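Local coordinates for NADH-rubredoxin oxidoreductase (Clostridium acetobutylicum, PDB 3KLJ), which catalyses the NADH-dependent reduction of rubredoxin, using one bound FAD to pass electrons on toward oxygen-detoxifying proteins, at residues G190-F193 and L194-K197; S331-E334 and D335-I338; L358-K361 and L362-A365. All coordinates share one frame; numbering follows the deposited sequence.

Interaction 1: G190-F193 and L194-K197; sequences GGLF and LKDK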
loop_
_atom_site.group_PDB
_atom_site.type_symbol
_atom_site.label_atom_id
_atom_site.label_comp_id
_atom_site.label_asym_id
_atom_site.label_seq_id
_atom_site.Cartn_x
_atom_site.Cartn_y
_atom_site.Cartn_z
ATOM N N GLY A 190 10.026 20.369 -3.325
ATOM C CA GLY A 190 9.452 19.639 -2.177
ATOM C C GLY A 190 10.326 18.464 -1.774
ATOM O O GLY A 190 10.661 18.300 -0.600
ATOM N N GLY A 191 10.710 17.655 -2.761
ATOM C CA GLY A 191 11.557 16.489 -2.531
ATOM C C GLY A 191 12.927 16.825 -1.974
ATOM O O GLY A 191 13.474 16.079 -1.147
ATOM N N LEU A 192 13.505 17.927 -2.446
ATOM C CA LEU A 192 14.797 18.371 -1.954
ATOM C C LEU A 192 14.667 18.941 -0.543
ATOM O O LEU A 192 15.550 18.751 0.285
ATOM C CB LEU A 192 15.436 19.395 -2.911
ATOM C CG LEU A 192 15.939 18.809 -4.238
ATOM C CD1 LEU A 192 16.565 19.908 -5.088
ATOM C CD2 LEU A 192 16.937 17.646 -4.027
ATOM N N PHE A 193 13.555 19.620 -0.267
ATOM C CA PHE A 193 13.241 20.033 1.093
ATOM C C PHE A 193 13.225 18.791 1.999
ATOM O O PHE A 193 13.876 18.771 3.051
ATOM C CB PHE A 193 11.900 20.788 1.123
ATOM C CG PHE A 193 11.499 21.285 2.488
ATOM C CD1 PHE A 193 10.780 20.466 3.364
ATOM C CD2 PHE A 193 11.815 22.579 2.889
ATOM C CE1 PHE A 193 10.397 20.926 4.625
ATOM C CE2 PHE A 193 11.434 23.054 4.149
ATOM C CZ PHE A 193 10.730 22.229 5.018
ATOM N N LEU A 194 12.502 17.753 1.576
ATOM C CA LEU A 194 12.436 16.514 2.322
ATOM C C LEU A 194 13.824 15.842 2.454
ATOM O O LEU A 194 14.224 15.445 3.550
ATOM C CB LEU A 194 11.417 15.558 1.674
ATOM C CG LEU A 194 11.211 14.200 2.350
ATOM C CD1 LEU A 194 10.519 14.387 3.706
ATOM C CD2 LEU A 194 10.390 13.267 1.450
ATOM N N LYS A 195 14.555 15.735 1.347
ATOM C CA LYS A 195 15.919 15.178 1.369
ATOM C C LYS A 195 16.794 15.867 2.429
ATOM O O LYS A 195 17.493 15.193 3.182
ATOM C CB LYS A 195 16.584 15.297 -0.006
ATOM C CG LYS A 195 17.982 14.657 -0.074
ATOM C CD LYS A 195 18.761 15.087 -1.298
ATOM C CE LYS A 195 20.153 14.451 -1.310
ATOM N NZ LYS A 195 21.019 14.862 -0.159
ATOM N N ASP A 196 16.737 17.201 2.486
ATOM C CA ASP A 196 17.501 17.994 3.465
ATOM C C ASP A 196 17.114 17.641 4.897
ATOM O O ASP A 196 17.974 17.368 5.737
ATOM C CB ASP A 196 17.319 19.502 3.208
ATOM C CG ASP A 196 17.637 20.370 4.436
ATOM O OD1 ASP A 196 18.697 20.187 5.069
ATOM O OD2 ASP A 196 16.824 21.260 4.758
ATOM N N LYS A 197 15.814 17.660 5.173
ATOM C CA LYS A 197 15.299 17.338 6.499
ATOM C C LYS A 197 15.667 15.906 6.922
ATOM O O LYS A 197 16.007 15.654 8.084
ATOM C CB LYS A 197 13.778 17.510 6.536
ATOM C CG LYS A 197 13.271 18.947 6.495
ATOM C CD LYS A 197 13.733 19.754 7.703
ATOM C CE LYS A 197 13.080 21.110 7.728
ATOM N NZ LYS A 197 13.926 22.096 8.461
#
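Phe193 and Lys197 lie one turn apart on the same helix, and their side chains cross obliquely on its surface. The phenyl ring is carried outward with CG anti to the backbone N (chi1 -179°), which brings its far end to the lysine chain: Phe193 CZ lies 3.8 Å from Lys197 CE, and Phe193 CE1 is 4.0 Å from Lys197 CG. Lys197 bends at its second torsion (chi2 -62°), which brings CG and CE to the ring's CE1-CZ end, and the ammonium runs on to a hydrogen bond with the carbonyl O of Glu334. The backbone closes the same turn with a hydrogen bond from Lys197 N to Phe193 O, 3.1 Å.

Leu194 takes another side of the helix. Its N is held by Gly190 O at 2.9 Å, and its CB rests over the preceding turn, 3.5 Å from Gly191 O. Leu192 is the third member, lying alongside Lys195 with both chains pointing the same way; Leu192 CD2 comes within 4.2 Å of Lys195 CD, a loose aliphatic contact.

Helix 188-199 is the crossover of a beta-alpha-beta unit between strands 172-175 and 204-206 of the NADH-binding domain. Leu194 packs inward on Leu182, Leu186 and Ile314, the last on strand 312-317, which Lys197 also meets at Ile312.

Interaction 2: S331-E334 and D335-I338; sequences STQE and DKYI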
loop_
_atom_site.group_PDB
_atom_site.type_symbol
_atom_site.label_atom_id
_atom_site.label_comp_id
_atom_site.label_asym_id
_atom_site.label_seq_id
_atom_site.Cartn_x
_atom_site.Cartn_y
_atom_site.Cartn_z
ATOM N N SER A 331 5.985 27.913 -1.059
ATOM C CA SER A 331 6.529 28.523 0.150
ATOM C C SER A 331 7.498 27.563 0.823
ATOM O O SER A 331 7.152 26.404 1.077
ATOM C CB SER A 331 5.402 28.895 1.123
ATOM O OG SER A 331 5.926 29.334 2.369
ATOM N N THR A 332 8.710 28.040 1.092
ATOM C CA THR A 332 9.693 27.276 1.846
ATOM C C THR A 332 9.977 28.005 3.156
ATOM O O THR A 332 10.389 29.163 3.155
ATOM C CB THR A 332 11.011 27.087 1.049
ATOM O OG1 THR A 332 10.733 26.437 -0.195
ATOM C CG2 THR A 332 12.022 26.258 1.835
ATOM N N GLN A 333 9.737 27.317 4.267
ATOM C CA GLN A 333 10.030 27.843 5.599
ATOM C C GLN A 333 10.933 26.850 6.323
ATOM O O GLN A 333 11.252 25.805 5.769
ATOM C CB GLN A 333 8.732 28.062 6.371
ATOM C CG GLN A 333 7.802 29.094 5.739
ATOM C CD GLN A 333 6.453 29.157 6.422
ATOM O OE1 GLN A 333 6.368 29.115 7.649
ATOM N NE2 GLN A 333 5.387 29.265 5.630
ATOM N N GLU A 334 11.346 27.176 7.548
ATOM C CA GLU A 334 12.206 26.290 8.337
ATOM C C GLU A 334 11.489 24.995 8.740
ATOM O O GLU A 334 12.085 23.929 8.755
ATOM C CB GLU A 334 12.753 27.023 9.574
ATOM C CG GLU A 334 13.790 26.236 10.401
ATOM C CD GLU A 334 15.130 26.026 9.684
ATOM O OE1 GLU A 334 15.687 27.006 9.144
ATOM O OE2 GLU A 334 15.641 24.881 9.679
ATOM N N ASP A 335 10.201 25.107 9.038
ATOM C CA ASP A 335 9.409 24.008 9.582
ATOM C C ASP A 335 8.500 23.346 8.544
ATOM O O ASP A 335 8.021 22.235 8.763
ATOM C CB ASP A 335 8.553 24.511 10.762
ATOM C CG ASP A 335 7.946 25.905 10.516
ATOM O OD1 ASP A 335 6.726 26.083 10.749
ATOM O OD2 ASP A 335 8.685 26.832 10.104
ATOM N N LYS A 336 8.250 24.030 7.429
ATOM C CA LYS A 336 7.251 23.557 6.475
ATOM C C LYS A 336 7.531 23.918 5.014
ATOM O O LYS A 336 8.244 24.870 4.724
ATOM C CB LYS A 336 5.841 24.006 6.893
ATOM C CG LYS A 336 5.551 25.486 6.734
ATOM C CD LYS A 336 4.142 25.851 7.246
ATOM C CE LYS A 336 4.120 25.990 8.769
ATOM N NZ LYS A 336 2.782 26.386 9.283
ATOM N N TYR A 337 6.985 23.113 4.108
ATOM C CA TYR A 337 7.070 23.371 2.685
ATOM C C TYR A 337 5.658 23.295 2.141
ATOM O O TYR A 337 4.888 22.382 2.486
ATOM C CB TYR A 337 7.985 22.351 1.971
ATOM C CG TYR A 337 7.973 22.510 0.462
ATOM C CD1 TYR A 337 8.832 23.419 -0.174
ATOM C CD2 TYR A 337 7.073 21.792 -0.328
ATOM C CE1 TYR A 337 8.813 23.587 -1.555
ATOM C CE2 TYR A 337 7.042 21.951 -1.710
ATOM C CZ TYR A 337 7.918 22.849 -2.318
ATOM O OH TYR A 337 7.884 23.018 -3.684
ATOM N N ILE A 338 5.314 24.267 1.305
ATOM C CA ILE A 338 3.996 24.315 0.683
ATOM C C ILE A 338 4.163 24.471 -0.815
ATOM O O ILE A 338 4.943 25.302 -1.263
ATOM C CB ILE A 338 3.159 25.503 1.203
ATOM C CG1 ILE A 338 2.961 25.393 2.718
ATOM C CG2 ILE A 338 1.813 25.599 0.439
ATOM C CD1 ILE A 338 2.580 26.710 3.405
#
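Gln333 and Lys336 face each other across the end of a tight turn, side chains side by side and pointing the same way. The flat amide of Gln333 presents a face to the lysine: Lys336 CG sits over it, 3.8 Å from Gln333 CD, and the next methylene, CD, continues above the same group. Two features set this up. Lys336 CG stands between its own backbone N and carbonyl carbon (chi1 71°), and the amide is steadied by a weak but straight hydrogen bond from Gln333 NE2 to Ser331 OG at 3.3 Å. The lysine then bends at its third torsion, and its ammonium reaches a salt bridge with Asp355.

This is the tip of the beta hairpin made by strands 327-332 and 337-343 in the antiparallel sheet of the C-terminal domain. Glu334 and Asp335 occupy the corner positions with torsions close to those of a type I turn, and Gln333 N donates to Lys336 O at 2.9 Å. Ser331 and Ile338 form the hydrogen-bonded antiparallel pair, with Ser331 N to Ile338 O and Ile338 N to Ser331 O both 2.8 Å; their CB atoms approach to 4.1 Å on one face of the sheet.

Thr332 and Tyr337, the adjoining non-hydrogen-bonded pair, occupy the other face. Here Thr332 OG1 comes to the edge of the tyrosine ring, near its plane, at 3.6 Å from Tyr337 CD1. The ring's phenolic OH is hydrogen-bonded to Asp187 and Arg330, while Tyr337 CA donates a CA-H...O contact to Ser331 O at 3.4 Å.

Interaction 3: L358-K361 and L362-A365; sequences LGTK and LKKA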
loop_
_atom_site.group_PDB
_atom_site.type_symbol
_atom_site.label_atom_id
_atom_site.label_comp_id
_atom_site.label_asym_id
_atom_site.label_seq_id
_atom_site.Cartn_x
_atom_site.Cartn_y
_atom_site.Cartn_z
ATOM N N LEU A 358 -2.817 22.455 7.357
ATOM C CA LEU A 358 -2.898 23.191 6.098
ATOM C C LEU A 358 -3.109 22.256 4.904
ATOM O O LEU A 358 -3.966 22.520 4.058
ATOM C CB LEU A 358 -1.661 24.066 5.872
ATOM C CG LEU A 358 -1.623 24.884 4.577
ATOM C CD1 LEU A 358 -2.827 25.810 4.389
ATOM C CD2 LEU A 358 -0.340 25.675 4.517
ATOM N N GLY A 359 -2.342 21.170 4.845
ATOM C CA GLY A 359 -2.529 20.178 3.789
ATOM C C GLY A 359 -3.982 19.723 3.700
ATOM O O GLY A 359 -4.537 19.596 2.610
ATOM N N THR A 360 -4.602 19.508 4.857
ATOM C CA THR A 360 -6.006 19.086 4.927
ATOM C C THR A 360 -6.963 20.147 4.348
ATOM O O THR A 360 -7.931 19.812 3.650
ATOM C CB THR A 360 -6.390 18.737 6.376
ATOM O OG1 THR A 360 -5.551 17.662 6.834
ATOM C CG2 THR A 360 -7.871 18.320 6.484
ATOM N N LYS A 361 -6.688 21.417 4.641
ATOM C CA LYS A 361 -7.489 22.521 4.094
ATOM C C LYS A 361 -7.367 22.557 2.578
ATOM O O LYS A 361 -8.365 22.689 1.881
ATOM C CB LYS A 361 -7.046 23.865 4.672
ATOM C CG LYS A 361 -7.455 24.095 6.114
ATOM C CD LYS A 361 -6.897 25.430 6.587
ATOM C CE LYS A 361 -7.270 25.724 8.024
ATOM N NZ LYS A 361 -6.479 24.900 8.997
ATOM N N LEU A 362 -6.135 22.441 2.081
ATOM C CA LEU A 362 -5.877 22.406 0.639
ATOM C C LEU A 362 -6.538 21.192 -0.014
ATOM O O LEU A 362 -7.144 21.309 -1.073
ATOM C CB LEU A 362 -4.374 22.427 0.351
ATOM C CG LEU A 362 -3.648 23.753 0.645
ATOM C CD1 LEU A 362 -2.159 23.518 0.673
ATOM C CD2 LEU A 362 -4.000 24.836 -0.372
ATOM N N LYS A 363 -6.443 20.043 0.656
ATOM C CA LYS A 363 -7.113 18.801 0.255
ATOM C C LYS A 363 -8.611 19.020 0.055
ATOM O O LYS A 363 -9.164 18.664 -0.994
ATOM C CB LYS A 363 -6.899 17.736 1.334
ATOM C CG LYS A 363 -7.031 16.283 0.870
ATOM C CD LYS A 363 -7.714 15.372 1.910
ATOM C CE LYS A 363 -7.158 15.510 3.337
ATOM N NZ LYS A 363 -8.020 14.787 4.346
ATOM N N LYS A 364 -9.254 19.607 1.065
ATOM C CA LYS A 364 -10.693 19.883 1.037
ATOM C C LYS A 364 -11.050 20.811 -0.124
ATOM O O LYS A 364 -11.987 20.536 -0.874
ATOM C CB LYS A 364 -11.162 20.478 2.371
ATOM C CG LYS A 364 -11.457 19.443 3.463
ATOM C CD LYS A 364 -11.809 20.106 4.792
ATOM C CE LYS A 364 -12.586 19.179 5.718
ATOM N NZ LYS A 364 -11.781 18.017 6.199
ATOM N N ALA A 365 -10.286 21.896 -0.268
ATOM C CA ALA A 365 -10.440 22.837 -1.381
ATOM C C ALA A 365 -10.349 22.156 -2.749
ATOM O O ALA A 365 -11.189 22.398 -3.617
ATOM C CB ALA A 365 -9.412 23.955 -1.278
#
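Lys363 N donates to Gly359 O at 2.8 Å, the shortest of four successive i to i+4 bonds that make this piece of helix 356-367, the helix that follows strand 346-353 in the C-terminal domain. The straightest of the four, at 171°, runs from Leu362 N to Leu358 O over 2.9 Å. Ahead of it, Leu358 N is itself hydrogen-bonded to the carboxylate of Asp355, and Thr360 OG1 turns back to the carbonyl of Val356, so the threonine hydroxyl is spent within its own helix.

The helix carries two unlike surfaces here. On the apolar one, Leu358 and Leu362 meet at an angle, Leu358 CG against Leu362 CD1 at 4.2 Å, while Leu362 CG also rests 3.6 Å from Leu358 O. The buried Leu362 then goes down onto the sheet, touching Ile347, Ala350 and Val352 of strand 346-353, and both leucines meet Leu385, the last residue of the chain.

On the polar one, Thr360 runs alongside two lysines. With its hydroxyl engaged, it offers them its methyl, CG2: Lys364 NZ approaches it to 3.9 Å and Lys363 NZ to 4.1 Å. These are contacts of ammonium groups with a methyl and give no polar bond; the two like charges would probably disfavour a closer approach to each other. The lysines arrive differently. Lys364 stays extended from its CB until a bend at its last torsion, with its CG 3.6 Å from Thr360 O. Lys363, which also touches Pro303, kinks at its second and third torsions, and the kink folds its CE back to 4.1 Å from Thr360 CA.

How the interactions relate
From the N terminus, 190-197 comes first, one helix of the NADH-binding domain; 331-338 and 358-365 follow in the C-terminal domain. Each is a continuous piece of chain, so the three run in series with no nesting or crossing, and only interaction 2 reverses the chain, round its hairpin turn. Interactions 1 and 2 meet directly: Phe193 CE2 packs 3.2 Å from Gln333 O, and Lys197 NZ forms a salt bridge with Glu334 OE2 at 3.5 Å, joining the two domains. Interaction 2 reaches interaction 3 through Ile338 and Leu358, whereas interactions 1 and 3 stay about 12 Å apart at their nearest atoms. The hairpin therefore bridges the two helices.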